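Local coordinates for protein scyllo-inositol 2-dehydrogenase (NADP(+)) IolW (Bacillus subtilis subsp. subtilis, PDB 3GDO) that catalyses the reversible NADPH-dependent reduction of scyllo-inosose to scyllo-inositol and does not accept NADH in place of NADPH, at residues 89-94 and 115-120; 120-125 and 304-309; 127-132 and 252-257; 149-154 and 180-185. All coordinates share one frame; numbering follows the deposited sequence.

Contact 1: residues 89-94 and 115-120; sequences GKHVVM and KGVLLS
Val117 turns its side chain onto the start of the neighbouring segment: CG1 rests against the carbonyl group of Gly89, 3.6 Å from Gly89 C, while CB packs on Lys90 O. Gly116 before it, like Gly89 across the contact, ends a helix in a Schellman motif, so both segments enter the sheet from the same kind of turn. At Leu118 the backbone N donates to a side chain: Leu118 N reaches His91 ND1 at 3.0 Å, nearly straight (169°), though it lies somewhat out of the ring plane. The imidazole can take this amide because CG stands beside the backbone N of His91 (chi1 -58°). Leu118 runs alongside His91, its CD1 over one face of the ring in a CH-pi contact 4.3 Å from the centroid. Replacing His91 with an alanine would probably leave Leu118 N without its acceptor and Leu118 CD1 without the ring it covers. Leu118 O accepts from Val92 N at 2.9 Å, beginning the regular parallel ladder between strands 91-95 and 119-122. With helix 102-115 these strands form a beta-alpha-beta unit of the Rossmann fold, in which 119-122 is the edge strand. Leu119 lies side by side with Val92, and its CD1 methyl touches both Val92 CB and Met94 CG (3.8 Å from the latter) on the face packed against helices 78-87 and 102-115. Ser120 N then donates to Val92 O at 2.9 Å, and Ser120 O receives Met94 N at 3.0 Å. The Ser120 side chain lies on the other face, with that of Val93.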
loop_
_atom_site.group_PDB
_atom_site.type_symbol
_atom_site.label_atom_id
_atom_site.label_comp_id
_atom_site.label_asym_id
_atom_site.label_seq_id
_atom_site.Cartn_x
_atom_site.Cartn_y
_atom_site.Cartn_z
ATOM N N GLY B 89 17.617 -9.554 40.598
ATOM C CA GLY B 89 18.931 -9.165 40.112
ATOM C C GLY B 89 19.364 -9.943 38.887
ATOM O O GLY B 89 20.567 -10.045 38.611
ATOM N N LYS B 90 18.389 -10.472 38.135
ATOM C CA LYS B 90 18.682 -11.170 36.866
ATOM C C LYS B 90 18.563 -10.248 35.639
ATOM O O LYS B 90 17.678 -9.373 35.595
ATOM C CB LYS B 90 17.770 -12.405 36.659
ATOM C CG LYS B 90 17.598 -13.304 37.876
ATOM C CD LYS B 90 18.902 -13.893 38.284
ATOM C CE LYS B 90 18.771 -14.677 39.564
ATOM N NZ LYS B 90 20.118 -15.217 39.779
ATOM N N HIS B 91 19.469 -10.442 34.679
ATOM C CA HIS B 91 19.322 -9.924 33.286
ATOM C C HIS B 91 18.142 -10.665 32.637
ATOM O O HIS B 91 17.920 -11.849 32.952
ATOM C CB HIS B 91 20.583 -10.189 32.454
ATOM C CG HIS B 91 21.832 -9.592 33.031
ATOM N ND1 HIS B 91 21.897 -8.290 33.488
ATOM C CD2 HIS B 91 23.074 -10.115 33.206
ATOM C CE1 HIS B 91 23.117 -8.040 33.938
ATOM N NE2 HIS B 91 23.847 -9.134 33.785
ATOM N N VAL B 92 17.390 -9.984 31.760
ATOM C CA VAL B 92 16.131 -10.540 31.202
ATOM C C VAL B 92 16.019 -10.207 29.710
ATOM O O VAL B 92 16.256 -9.052 29.296
ATOM C CB VAL B 92 14.866 -10.034 31.949
ATOM C CG1 VAL B 92 13.552 -10.483 31.250
ATOM C CG2 VAL B 92 14.840 -10.539 33.381
ATOM N N VAL B 93 15.743 -11.254 28.929
ATOM C CA VAL B 93 15.265 -11.152 27.530
ATOM C C VAL B 93 13.757 -11.462 27.505
ATOM O O VAL B 93 13.336 -12.531 27.948
ATOM C CB VAL B 93 16.001 -12.135 26.588
ATOM C CG1 VAL B 93 15.293 -12.224 25.157
ATOM C CG2 VAL B 93 17.511 -11.777 26.460
ATOM N N MET B 94 12.965 -10.517 26.995
ATOM C CA MET B 94 11.496 -10.632 26.916
ATOM C C MET B 94 11.128 -10.891 25.454
ATOM O O MET B 94 11.817 -10.416 24.548
ATOM C CB MET B 94 10.802 -9.309 27.311
ATOM C CG MET B 94 11.220 -8.605 28.610
ATOM S SD MET B 94 10.266 -7.113 29.001
ATOM C CE MET B 94 8.659 -7.731 29.374
ATOM N N LYS B 115 17.928 -1.284 39.404
ATOM C CA LYS B 115 18.522 -2.495 39.961
ATOM C C LYS B 115 19.844 -2.886 39.306
ATOM O O LYS B 115 20.512 -3.802 39.765
ATOM C CB LYS B 115 17.507 -3.640 39.907
ATOM C CG LYS B 115 17.841 -4.804 40.783
ATOM C CD LYS B 115 17.263 -4.626 42.188
ATOM C CE LYS B 115 17.699 -5.765 43.090
ATOM N NZ LYS B 115 16.926 -5.690 44.368
ATOM N N GLY B 116 20.226 -2.185 38.245
ATOM C CA GLY B 116 21.508 -2.402 37.572
ATOM C C GLY B 116 21.564 -3.619 36.666
ATOM O O GLY B 116 22.634 -4.196 36.432
ATOM N N VAL B 117 20.409 -4.011 36.136
ATOM C CA VAL B 117 20.333 -5.205 35.286
ATOM C C VAL B 117 20.008 -4.857 33.812
ATOM O O VAL B 117 19.402 -3.815 33.540
ATOM C CB VAL B 117 19.302 -6.234 35.857
ATOM C CG1 VAL B 117 19.816 -6.830 37.158
ATOM C CG2 VAL B 117 17.947 -5.592 36.087
ATOM N N LEU B 118 20.438 -5.720 32.886
ATOM C CA LEU B 118 20.134 -5.553 31.468
ATOM C C LEU B 118 18.743 -6.085 31.119
ATOM O O LEU B 118 18.416 -7.243 31.418
ATOM C CB LEU B 118 21.192 -6.267 30.631
ATOM C CG LEU B 118 22.584 -5.679 30.865
ATOM C CD1 LEU B 118 23.637 -6.519 30.160
ATOM C CD2 LEU B 118 22.644 -4.173 30.405
ATOM N N LEU B 119 17.941 -5.243 30.484
ATOM C CA LEU B 119 16.597 -5.608 30.028
ATOM C C LEU B 119 16.516 -5.416 28.510
ATOM O O LEU B 119 16.746 -4.302 27.982
ATOM C CB LEU B 119 15.534 -4.777 30.740
ATOM C CG LEU B 119 14.086 -5.078 30.340
ATOM C CD1 LEU B 119 13.708 -6.542 30.613
ATOM C CD2 LEU B 119 13.128 -4.131 31.012
ATOM N N SER B 120 16.240 -6.512 27.802
ATOM C CA SER B 120 16.145 -6.478 26.345
ATOM C C SER B 120 14.812 -7.141 25.891
ATOM O O SER B 120 14.092 -7.783 26.709
ATOM C CB SER B 120 17.357 -7.171 25.741
ATOM O OG SER B 120 17.447 -6.993 24.324
#

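Contact 2: residues 120-125 and 304-309; sequences SVYHNR and TYYRKI
An aromatic cluster of Tyr122, Tyr305 and Tyr306 fills the buried seam where the last strand of the Rossmann sheet meets helix 303-315, whose segment 304-309 runs nearly antiparallel to strand 120-122. Tyr122 drives its edge into the face of Tyr305 in a T-shaped stack: the planes stand at 83°, the centroids are 5.0 Å apart, and Tyr122 CD1 lies 3.5 Å from Tyr305 CE2. Both side chains extend with CG opposite the backbone N (chi1 -168° in Tyr122 and 174° in Tyr305), which carries the Tyr305 ring across from the helix to the strand. Tyr306 adds a looser contact; its CE2 is 3.9 Å from Tyr122 CE1, and the two rings, although roughly parallel, are displaced until almost no overlap remains. Beyond the ring of Tyr305, OH donates to Ser120 OG at 2.8 Å, and Ile309 CD1 packs on the same serine, 3.7 Å from Ser120 CB. Tyr306 OH bonds instead to His21 ND1. Because Tyr305 OH donates its hydrogen bond to Ser120 OG, and that oxygen also bonds to Val321 O, the buried hydroxyls are linked into a short chain that ends on a backbone carbonyl, while the T-shaped stack probably limits rotation of the Tyr305 ring.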
loop_
_atom_site.group_PDB
_atom_site.type_symbol
_atom_site.label_atom_id
_atom_site.label_comp_id
_atom_site.label_asym_id
_atom_site.label_seq_id
_atom_site.Cartn_x
_atom_site.Cartn_y
_atom_site.Cartn_z
ATOM N N SER B 120 16.240 -6.512 27.802
ATOM C CA SER B 120 16.145 -6.478 26.345
ATOM C C SER B 120 14.812 -7.141 25.891
ATOM O O SER B 120 14.092 -7.783 26.709
ATOM C CB SER B 120 17.357 -7.171 25.741
ATOM O OG SER B 120 17.447 -6.993 24.324
ATOM N N VAL B 121 14.474 -6.942 24.612
ATOM C CA VAL B 121 13.219 -7.456 24.030
ATOM C C VAL B 121 13.641 -8.168 22.758
ATOM O O VAL B 121 14.441 -7.646 22.016
ATOM C CB VAL B 121 12.225 -6.322 23.726
ATOM C CG1 VAL B 121 10.922 -6.875 23.029
ATOM C CG2 VAL B 121 11.847 -5.607 25.014
ATOM N N TYR B 122 13.138 -9.374 22.530
ATOM C CA TYR B 122 13.594 -10.174 21.387
ATOM C C TYR B 122 12.929 -9.691 20.056
ATOM O O TYR B 122 12.006 -10.359 19.545
ATOM C CB TYR B 122 13.329 -11.674 21.682
ATOM C CG TYR B 122 13.989 -12.661 20.725
ATOM C CD1 TYR B 122 15.355 -12.655 20.553
ATOM C CD2 TYR B 122 13.213 -13.601 19.979
ATOM C CE1 TYR B 122 15.978 -13.565 19.689
ATOM C CE2 TYR B 122 13.825 -14.527 19.095
ATOM C CZ TYR B 122 15.212 -14.491 18.966
ATOM O OH TYR B 122 15.894 -15.318 18.098
ATOM N N HIS B 123 13.384 -8.545 19.525
ATOM C CA HIS B 123 12.972 -8.050 18.198
ATOM C C HIS B 123 13.942 -8.572 17.168
ATOM O O HIS B 123 14.760 -7.828 16.600
ATOM C CB HIS B 123 12.847 -6.522 18.150
ATOM C CG HIS B 123 11.531 -6.023 18.668
ATOM N ND1 HIS B 123 10.337 -6.236 17.997
ATOM C CD2 HIS B 123 11.208 -5.364 19.807
ATOM C CE1 HIS B 123 9.345 -5.687 18.681
ATOM N NE2 HIS B 123 9.844 -5.156 19.790
ATOM N N ASN B 124 13.864 -9.877 16.959
ATOM C CA ASN B 124 14.867 -10.538 16.155
ATOM C C ASN B 124 14.695 -10.327 14.663
ATOM O O ASN B 124 15.609 -10.639 13.930
ATOM C CB ASN B 124 14.992 -12.030 16.492
ATOM C CG ASN B 124 13.765 -12.835 16.114
ATOM O OD1 ASN B 124 12.644 -12.356 16.153
ATOM N ND2 ASN B 124 13.989 -14.089 15.754
ATOM N N ARG B 125 13.541 -9.799 14.220
ATOM C CA ARG B 125 13.362 -9.501 12.781
ATOM C C ARG B 125 14.305 -8.411 12.289
ATOM O O ARG B 125 14.329 -8.135 11.090
ATOM C CB ARG B 125 11.905 -9.100 12.405
ATOM C CG ARG B 125 10.801 -10.147 12.567
ATOM C CD ARG B 125 11.304 -11.498 12.906
ATOM N NE ARG B 125 10.290 -12.513 12.683
ATOM C CZ ARG B 125 9.963 -13.467 13.555
ATOM N NH1 ARG B 125 10.541 -13.546 14.751
ATOM N NH2 ARG B 125 9.038 -14.357 13.226
ATOM N N THR B 304 22.956 -13.513 15.875
ATOM C CA THR B 304 23.593 -12.236 16.139
ATOM C C THR B 304 22.985 -11.571 17.381
ATOM O O THR B 304 23.740 -11.042 18.212
ATOM C CB THR B 304 23.585 -11.305 14.880
ATOM O OG1 THR B 304 24.239 -11.979 13.800
ATOM C CG2 THR B 304 24.275 -9.966 15.123
ATOM N N TYR B 305 21.651 -11.616 17.539
ATOM C CA TYR B 305 21.037 -11.072 18.750
ATOM C C TYR B 305 21.690 -11.710 20.008
ATOM O O TYR B 305 22.042 -11.017 20.963
ATOM C CB TYR B 305 19.524 -11.303 18.773
ATOM C CG TYR B 305 18.862 -10.887 20.066
ATOM C CD1 TYR B 305 18.319 -9.618 20.203
ATOM C CD2 TYR B 305 18.754 -11.757 21.131
ATOM C CE1 TYR B 305 17.702 -9.222 21.354
ATOM C CE2 TYR B 305 18.135 -11.360 22.299
ATOM C CZ TYR B 305 17.622 -10.095 22.402
ATOM O OH TYR B 305 17.000 -9.677 23.547
ATOM N N TYR B 306 21.867 -13.022 20.007
ATOM C CA TYR B 306 22.392 -13.628 21.222
ATOM C C TYR B 306 23.915 -13.452 21.437
ATOM O O TYR B 306 24.359 -13.411 22.569
ATOM C CB TYR B 306 21.925 -15.086 21.385
ATOM C CG TYR B 306 20.546 -15.184 22.026
ATOM C CD1 TYR B 306 20.342 -14.735 23.316
ATOM C CD2 TYR B 306 19.448 -15.734 21.332
ATOM C CE1 TYR B 306 19.083 -14.797 23.918
ATOM C CE2 TYR B 306 18.182 -15.837 21.929
ATOM C CZ TYR B 306 18.007 -15.358 23.214
ATOM O OH TYR B 306 16.797 -15.440 23.860
ATOM N N ARG B 307 24.701 -13.378 20.366
ATOM C CA ARG B 307 26.129 -13.057 20.507
ATOM C C ARG B 307 26.278 -11.653 21.087
ATOM O O ARG B 307 27.172 -11.393 21.908
ATOM C CB ARG B 307 26.850 -13.152 19.179
ATOM C CG ARG B 307 26.918 -14.547 18.622
ATOM C CD ARG B 307 27.604 -14.549 17.243
ATOM N NE ARG B 307 27.884 -15.920 16.821
ATOM C CZ ARG B 307 27.535 -16.456 15.657
ATOM N NH1 ARG B 307 26.931 -15.741 14.727
ATOM N NH2 ARG B 307 27.865 -17.709 15.390
ATOM N N LYS B 308 25.379 -10.760 20.699
ATOM C CA LYS B 308 25.409 -9.401 21.220
ATOM C C LYS B 308 24.972 -9.313 22.681
ATOM O O LYS B 308 25.607 -8.595 23.457
ATOM C CB LYS B 308 24.638 -8.427 20.329
ATOM C CG LYS B 308 25.528 -7.635 19.370
ATOM C CD LYS B 308 24.965 -7.573 17.937
ATOM C CE LYS B 308 25.260 -6.213 17.282
ATOM N NZ LYS B 308 26.707 -5.832 17.240
ATOM N N ILE B 309 23.915 -10.035 23.058
ATOM C CA ILE B 309 23.501 -10.104 24.448
ATOM C C ILE B 309 24.682 -10.603 25.339
ATOM O O ILE B 309 24.936 -10.055 26.401
ATOM C CB ILE B 309 22.246 -11.034 24.647
ATOM C CG1 ILE B 309 20.971 -10.406 24.054
ATOM C CG2 ILE B 309 22.039 -11.417 26.147
ATOM C CD1 ILE B 309 20.316 -9.292 24.903
#

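Contact 3: residues 127-132 and 252-257; sequences WDNDFL and GIDGQE
The carboxylates of Asp128 and Asp254 lie stacked, their planes 14° apart, with Asp128 CG 3.5 Å from Asp254 CB. The amide of Asn129, whose ND2 bonds to Gly272 O, is turned 50° against the Asp254 carboxylate, with Asn129 OD1 3.3 Å from Asp254 CA. In Asp254, CG stands anti to the backbone N, which carries the carboxylate across to Asn129 N; the anti lone pair of OD1 takes that amide at 2.7 Å and 162°, at the start of helix 129-139. Gln256 NE2 meets Asp254 OD1 from the syn side, tilted out of the carboxylate plane, at 3.0 Å, whereas Gln256 N approaches Asp254 OD2 from above the plane at 2.7 Å, a capping bond for helix 256-261. Gln256 OE1 accepts from Trp271 NE1. An alanine in place of Asp254 would probably leave Asn129 N and Gln256 N without their acceptor and take one partner from Gln256 NE2. Water 1 joins the segments, accepting from Asp254 N and lying 2.7 Å from Asp130 OD2. Asp128 OD1 also bonds to Tyr302 OH. If both ionise, Asp128 OD1 and Asp254 OD1, 3.9 Å apart, would probably repel, a cost the amide donors and helix N termini may offset.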
loop_
_atom_site.group_PDB
_atom_site.type_symbol
_atom_site.label_atom_id
_atom_site.label_comp_id
_atom_site.label_asym_id
_atom_site.label_seq_id
_atom_site.Cartn_x
_atom_site.Cartn_y
_atom_site.Cartn_z
ATOM N N TRP B 127 17.246 -9.089 12.311
ATOM C CA TRP B 127 18.246 -10.000 11.665
ATOM C C TRP B 127 17.622 -10.967 10.635
ATOM O O TRP B 127 18.212 -12.009 10.304
ATOM C CB TRP B 127 19.173 -10.692 12.721
ATOM C CG TRP B 127 19.972 -9.644 13.520
ATOM C CD1 TRP B 127 21.235 -9.139 13.229
ATOM C CD2 TRP B 127 19.528 -8.947 14.694
ATOM N NE1 TRP B 127 21.576 -8.166 14.141
ATOM C CE2 TRP B 127 20.553 -8.034 15.054
ATOM C CE3 TRP B 127 18.340 -8.978 15.452
ATOM C CZ2 TRP B 127 20.440 -7.182 16.146
ATOM C CZ3 TRP B 127 18.229 -8.131 16.546
ATOM C CH2 TRP B 127 19.283 -7.254 16.891
ATOM N N ASP B 128 16.428 -10.616 10.131
ATOM C CA ASP B 128 15.816 -11.274 8.963
ATOM C C ASP B 128 16.655 -10.977 7.712
ATOM O O ASP B 128 17.220 -9.871 7.585
ATOM C CB ASP B 128 14.385 -10.763 8.725
ATOM C CG ASP B 128 13.344 -11.509 9.535
ATOM O OD1 ASP B 128 13.709 -12.289 10.439
ATOM O OD2 ASP B 128 12.120 -11.335 9.261
ATOM N N ASN B 129 16.765 -11.961 6.804
ATOM C CA ASN B 129 17.548 -11.729 5.578
ATOM C C ASN B 129 17.195 -10.443 4.824
ATOM O O ASN B 129 18.072 -9.618 4.535
ATOM C CB ASN B 129 17.592 -12.963 4.644
ATOM C CG ASN B 129 16.233 -13.653 4.416
ATOM O OD1 ASN B 129 15.123 -13.064 4.515
ATOM N ND2 ASN B 129 16.326 -14.923 4.082
ATOM N N ASP B 130 15.904 -10.258 4.527
ATOM C CA ASP B 130 15.466 -9.109 3.736
ATOM C C ASP B 130 15.849 -7.795 4.404
ATOM O O ASP B 130 16.408 -6.891 3.750
ATOM C CB ASP B 130 13.951 -9.180 3.422
ATOM C CG ASP B 130 13.094 -9.647 4.614
ATOM O OD1 ASP B 130 13.500 -9.432 5.788
ATOM O OD2 ASP B 130 11.984 -10.226 4.386
ATOM N N PHE B 131 15.560 -7.683 5.703
ATOM C CA PHE B 131 15.892 -6.475 6.433
ATOM C C PHE B 131 17.406 -6.220 6.462
ATOM O O PHE B 131 17.848 -5.092 6.308
ATOM C CB PHE B 131 15.298 -6.485 7.843
ATOM C CG PHE B 131 15.372 -5.149 8.525
ATOM C CD1 PHE B 131 14.602 -4.094 8.093
ATOM C CD2 PHE B 131 16.211 -4.950 9.606
ATOM C CE1 PHE B 131 14.682 -2.860 8.702
ATOM C CE2 PHE B 131 16.312 -3.722 10.224
ATOM C CZ PHE B 131 15.532 -2.670 9.785
ATOM N N LEU B 132 18.192 -7.272 6.598
ATOM C CA LEU B 132 19.627 -7.116 6.600
ATOM C C LEU B 132 20.064 -6.584 5.249
ATOM O O LEU B 132 20.940 -5.712 5.186
ATOM C CB LEU B 132 20.340 -8.443 6.925
ATOM C CG LEU B 132 20.321 -8.841 8.417
ATOM C CD1 LEU B 132 21.140 -10.116 8.596
ATOM C CD2 LEU B 132 20.827 -7.694 9.356
ATOM N N GLY B 252 8.529 -12.069 -0.242
ATOM C CA GLY B 252 8.973 -13.274 0.476
ATOM C C GLY B 252 9.179 -12.933 1.954
ATOM O O GLY B 252 9.056 -11.765 2.378
ATOM N N ILE B 253 9.485 -13.968 2.721
ATOM C CA ILE B 253 9.686 -13.849 4.152
ATOM C C ILE B 253 10.931 -14.676 4.517
ATOM O O ILE B 253 11.266 -15.656 3.830
ATOM C CB ILE B 253 8.399 -14.317 4.879
ATOM C CG1 ILE B 253 8.218 -13.582 6.231
ATOM C CG2 ILE B 253 8.287 -15.882 4.898
ATOM C CD1 ILE B 253 7.348 -14.322 7.237
ATOM N N ASP B 254 11.639 -14.238 5.556
ATOM C CA ASP B 254 12.840 -14.916 6.077
ATOM C C ASP B 254 12.553 -16.384 6.402
ATOM O O ASP B 254 11.512 -16.693 6.980
ATOM C CB ASP B 254 13.374 -14.141 7.297
ATOM C CG ASP B 254 14.590 -14.793 7.935
ATOM O OD1 ASP B 254 15.730 -14.290 7.745
ATOM O OD2 ASP B 254 14.374 -15.800 8.638
ATOM N N GLY B 255 13.442 -17.283 5.964
ATOM C CA GLY B 255 13.306 -18.727 6.191
ATOM C C GLY B 255 13.718 -19.308 7.572
ATOM O O GLY B 255 13.439 -20.471 7.855
ATOM N N GLN B 256 14.330 -18.521 8.463
ATOM C CA GLN B 256 14.826 -19.100 9.754
ATOM C C GLN B 256 13.792 -19.748 10.679
ATOM O O GLN B 256 14.011 -20.852 11.188
ATOM C CB GLN B 256 15.643 -18.103 10.532
ATOM C CG GLN B 256 16.858 -17.573 9.794
ATOM C CD GLN B 256 17.485 -16.486 10.585
ATOM O OE1 GLN B 256 18.279 -16.750 11.512
ATOM N NE2 GLN B 256 17.078 -15.240 10.296
ATOM N N GLU B 257 12.669 -19.079 10.924
ATOM C CA GLU B 257 11.652 -19.719 11.738
ATOM C C GLU B 257 11.191 -21.072 11.199
ATOM O O GLU B 257 10.966 -21.981 11.981
ATOM C CB GLU B 257 10.467 -18.801 12.007
ATOM C CG GLU B 257 10.804 -17.752 13.048
ATOM C CD GLU B 257 9.564 -17.208 13.722
ATOM O OE1 GLU B 257 9.706 -16.532 14.756
ATOM O OE2 GLU B 257 8.447 -17.468 13.223
HETATM O O HOH W 1 10.921 -11.622 6.491
HETATM O O HOH W 2 13.608 -16.394 2.888
HETATM O O HOH W 3 11.077 -10.147 1.755
#

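Contact 4: residues 149-154 and 180-185; sequences YQVSYN and SHIIDQ
Ile182 carries CG1 between its backbone N and carbonyl carbon (chi1 58°), which sets CG2 opposite the carbonyl carbon and brings that methyl up to the strand. Tyr153, with CG swung away from its backbone N (chi1 -161°), comes across to the same methyl, so that Ile182 CG2 touches Tyr153 CD1 at 3.7 Å and Val151 CG1 at 3.8 Å. Val151 and Ile182 lie alongside one another, pointing opposite ways, and Ile182 CD1 also reaches Val151 CG1. The edge of the Tyr153 ring faces His181 CB, and its OH stands 4.2 Å from His181 CD2; Arg238 makes a cation-pi contact with this tyrosine. At the other end of the contact polar groups meet through a water. Water 4 accepts from Tyr149 OH at 2.9 Å and donates to both Ile182 O and Gln185 OE1, thereby tying the tyrosine to the helix backbone. Gln185 OE1 is also bonded to the hydroxyl of Tyr239, and its NE2 to Arg125 O. On the strand, Val151 pairs through its backbone with strand 222-228. The contact lays helix 174-190 against one face of the mixed sheet, the helix-on-sheet packing of the C-terminal alpha/beta domain in the Gfo/Idh/MocA family.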
loop_
_atom_site.group_PDB
_atom_site.type_symbol
_atom_site.label_atom_id
_atom_site.label_comp_id
_atom_site.label_asym_id
_atom_site.label_seq_id
_atom_site.Cartn_x
_atom_site.Cartn_y
_atom_site.Cartn_z
ATOM N N TYR B 149 8.187 4.267 2.255
ATOM C CA TYR B 149 8.652 2.991 2.844
ATOM C C TYR B 149 7.422 2.187 3.206
ATOM O O TYR B 149 6.707 2.505 4.182
ATOM C CB TYR B 149 9.527 3.277 4.101
ATOM C CG TYR B 149 10.058 2.026 4.790
ATOM C CD1 TYR B 149 11.219 1.381 4.333
ATOM C CD2 TYR B 149 9.424 1.504 5.925
ATOM C CE1 TYR B 149 11.712 0.230 4.974
ATOM C CE2 TYR B 149 9.916 0.378 6.590
ATOM C CZ TYR B 149 11.041 -0.263 6.108
ATOM O OH TYR B 149 11.485 -1.381 6.763
ATOM N N GLN B 150 7.121 1.189 2.390
ATOM C CA GLN B 150 5.809 0.508 2.478
ATOM C C GLN B 150 6.050 -0.947 2.701
ATOM O O GLN B 150 6.768 -1.594 1.915
ATOM C CB GLN B 150 4.994 0.666 1.186
ATOM C CG GLN B 150 4.502 2.072 0.957
ATOM C CD GLN B 150 3.768 2.236 -0.385
ATOM O OE1 GLN B 150 3.959 1.439 -1.323
ATOM N NE2 GLN B 150 2.947 3.296 -0.487
ATOM N N VAL B 151 5.484 -1.459 3.784
ATOM C CA VAL B 151 5.761 -2.849 4.183
ATOM C C VAL B 151 4.437 -3.553 4.378
ATOM O O VAL B 151 3.526 -3.009 5.053
ATOM C CB VAL B 151 6.624 -2.929 5.507
ATOM C CG1 VAL B 151 7.037 -4.344 5.773
ATOM C CG2 VAL B 151 7.858 -2.034 5.369
ATOM N N SER B 152 4.287 -4.721 3.772
ATOM C CA SER B 152 3.057 -5.498 4.064
ATOM C C SER B 152 3.318 -6.834 4.680
ATOM O O SER B 152 4.338 -7.477 4.417
ATOM C CB SER B 152 2.131 -5.631 2.854
ATOM O OG SER B 152 2.593 -6.585 1.950
ATOM N N TYR B 153 2.408 -7.278 5.526
ATOM C CA TYR B 153 2.657 -8.497 6.300
ATOM C C TYR B 153 1.334 -9.227 6.431
ATOM O O TYR B 153 0.610 -9.061 7.406
ATOM C CB TYR B 153 3.164 -8.112 7.689
ATOM C CG TYR B 153 3.881 -9.199 8.474
ATOM C CD1 TYR B 153 4.728 -8.849 9.547
ATOM C CD2 TYR B 153 3.754 -10.561 8.149
ATOM C CE1 TYR B 153 5.380 -9.824 10.273
ATOM C CE2 TYR B 153 4.432 -11.544 8.859
ATOM C CZ TYR B 153 5.226 -11.160 9.937
ATOM O OH TYR B 153 5.876 -12.091 10.685
ATOM N N ASN B 154 1.027 -10.032 5.425
ATOM C CA ASN B 154 -0.312 -10.535 5.241
ATOM C C ASN B 154 -0.332 -11.998 5.565
ATOM O O ASN B 154 0.704 -12.642 5.571
ATOM C CB ASN B 154 -0.733 -10.374 3.785
ATOM C CG ASN B 154 -0.893 -8.957 3.368
ATOM O OD1 ASN B 154 -1.598 -8.156 4.001
ATOM N ND2 ASN B 154 -0.291 -8.632 2.252
ATOM N N SER B 180 4.156 -5.475 15.273
ATOM C CA SER B 180 5.281 -5.120 16.142
ATOM C C SER B 180 6.629 -5.320 15.437
ATOM O O SER B 180 7.511 -4.471 15.510
ATOM C CB SER B 180 5.197 -5.831 17.514
ATOM O OG SER B 180 5.303 -7.229 17.401
ATOM N N HIS B 181 6.760 -6.394 14.680
ATOM C CA HIS B 181 8.006 -6.657 13.948
ATOM C C HIS B 181 8.369 -5.586 12.902
ATOM O O HIS B 181 9.544 -5.232 12.751
ATOM C CB HIS B 181 7.913 -7.985 13.217
ATOM C CG HIS B 181 7.931 -9.183 14.108
ATOM N ND1 HIS B 181 9.008 -9.506 14.908
ATOM C CD2 HIS B 181 7.014 -10.165 14.294
ATOM C CE1 HIS B 181 8.754 -10.637 15.549
ATOM N NE2 HIS B 181 7.540 -11.043 15.211
ATOM N N ILE B 182 7.388 -5.127 12.130
ATOM C CA ILE B 182 7.696 -4.216 11.023
ATOM C C ILE B 182 7.722 -2.758 11.492
ATOM O O ILE B 182 8.391 -1.914 10.895
ATOM C CB ILE B 182 6.765 -4.484 9.779
ATOM C CG1 ILE B 182 5.275 -4.341 10.132
ATOM C CG2 ILE B 182 7.018 -5.905 9.236
ATOM C CD1 ILE B 182 4.350 -4.313 8.835
ATOM N N ILE B 183 7.027 -2.493 12.607
ATOM C CA ILE B 183 7.143 -1.233 13.325
ATOM C C ILE B 183 8.572 -1.085 13.890
ATOM O O ILE B 183 9.199 -0.029 13.760
ATOM C CB ILE B 183 6.103 -1.154 14.454
ATOM C CG1 ILE B 183 4.707 -0.919 13.873
ATOM C CG2 ILE B 183 6.450 -0.030 15.483
ATOM C CD1 ILE B 183 3.559 -1.115 14.934
ATOM N N ASP B 184 9.097 -2.146 14.485
ATOM C CA ASP B 184 10.432 -2.096 15.094
ATOM C C ASP B 184 11.463 -1.777 14.019
ATOM O O ASP B 184 12.402 -0.955 14.227
ATOM C CB ASP B 184 10.786 -3.433 15.793
ATOM C CG ASP B 184 12.232 -3.451 16.351
ATOM O OD1 ASP B 184 12.485 -2.764 17.363
ATOM O OD2 ASP B 184 13.128 -4.155 15.779
ATOM N N GLN B 185 11.294 -2.422 12.865
ATOM C CA GLN B 185 12.217 -2.233 11.751
ATOM C C GLN B 185 12.198 -0.772 11.319
ATOM O O GLN B 185 13.255 -0.151 11.105
ATOM C CB GLN B 185 11.818 -3.123 10.588
ATOM C CG GLN B 185 12.170 -4.590 10.823
ATOM C CD GLN B 185 11.850 -5.499 9.636
ATOM O OE1 GLN B 185 11.055 -5.159 8.768
ATOM N NE2 GLN B 185 12.485 -6.655 9.597
HETATM O O HOH W 4 9.453 -2.735 8.326
#

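How the contacts relate
From the N terminus, the chain first completes contact 1, a short loop that closes a beta-alpha-beta unit of the Rossmann fold before contact 2 opens; the two share Ser120 and strand 119-122. Contact 2 spans the longest loop, from the end of that strand to helix 303-315, tying the two domains together. Contact 3 is nested inside it, joining the start of helix 129-139 to residues 252-257, and contact 4 is nested inside contact 3, within the C-terminal domain. Arg125 links the three nested contacts, through a salt bridge to Glu257 and a probable hydrogen bond from the Gln185 side chain to its carbonyl. Contact 1 lies about 27 Å, centre to centre, from both contact 3 and contact 4.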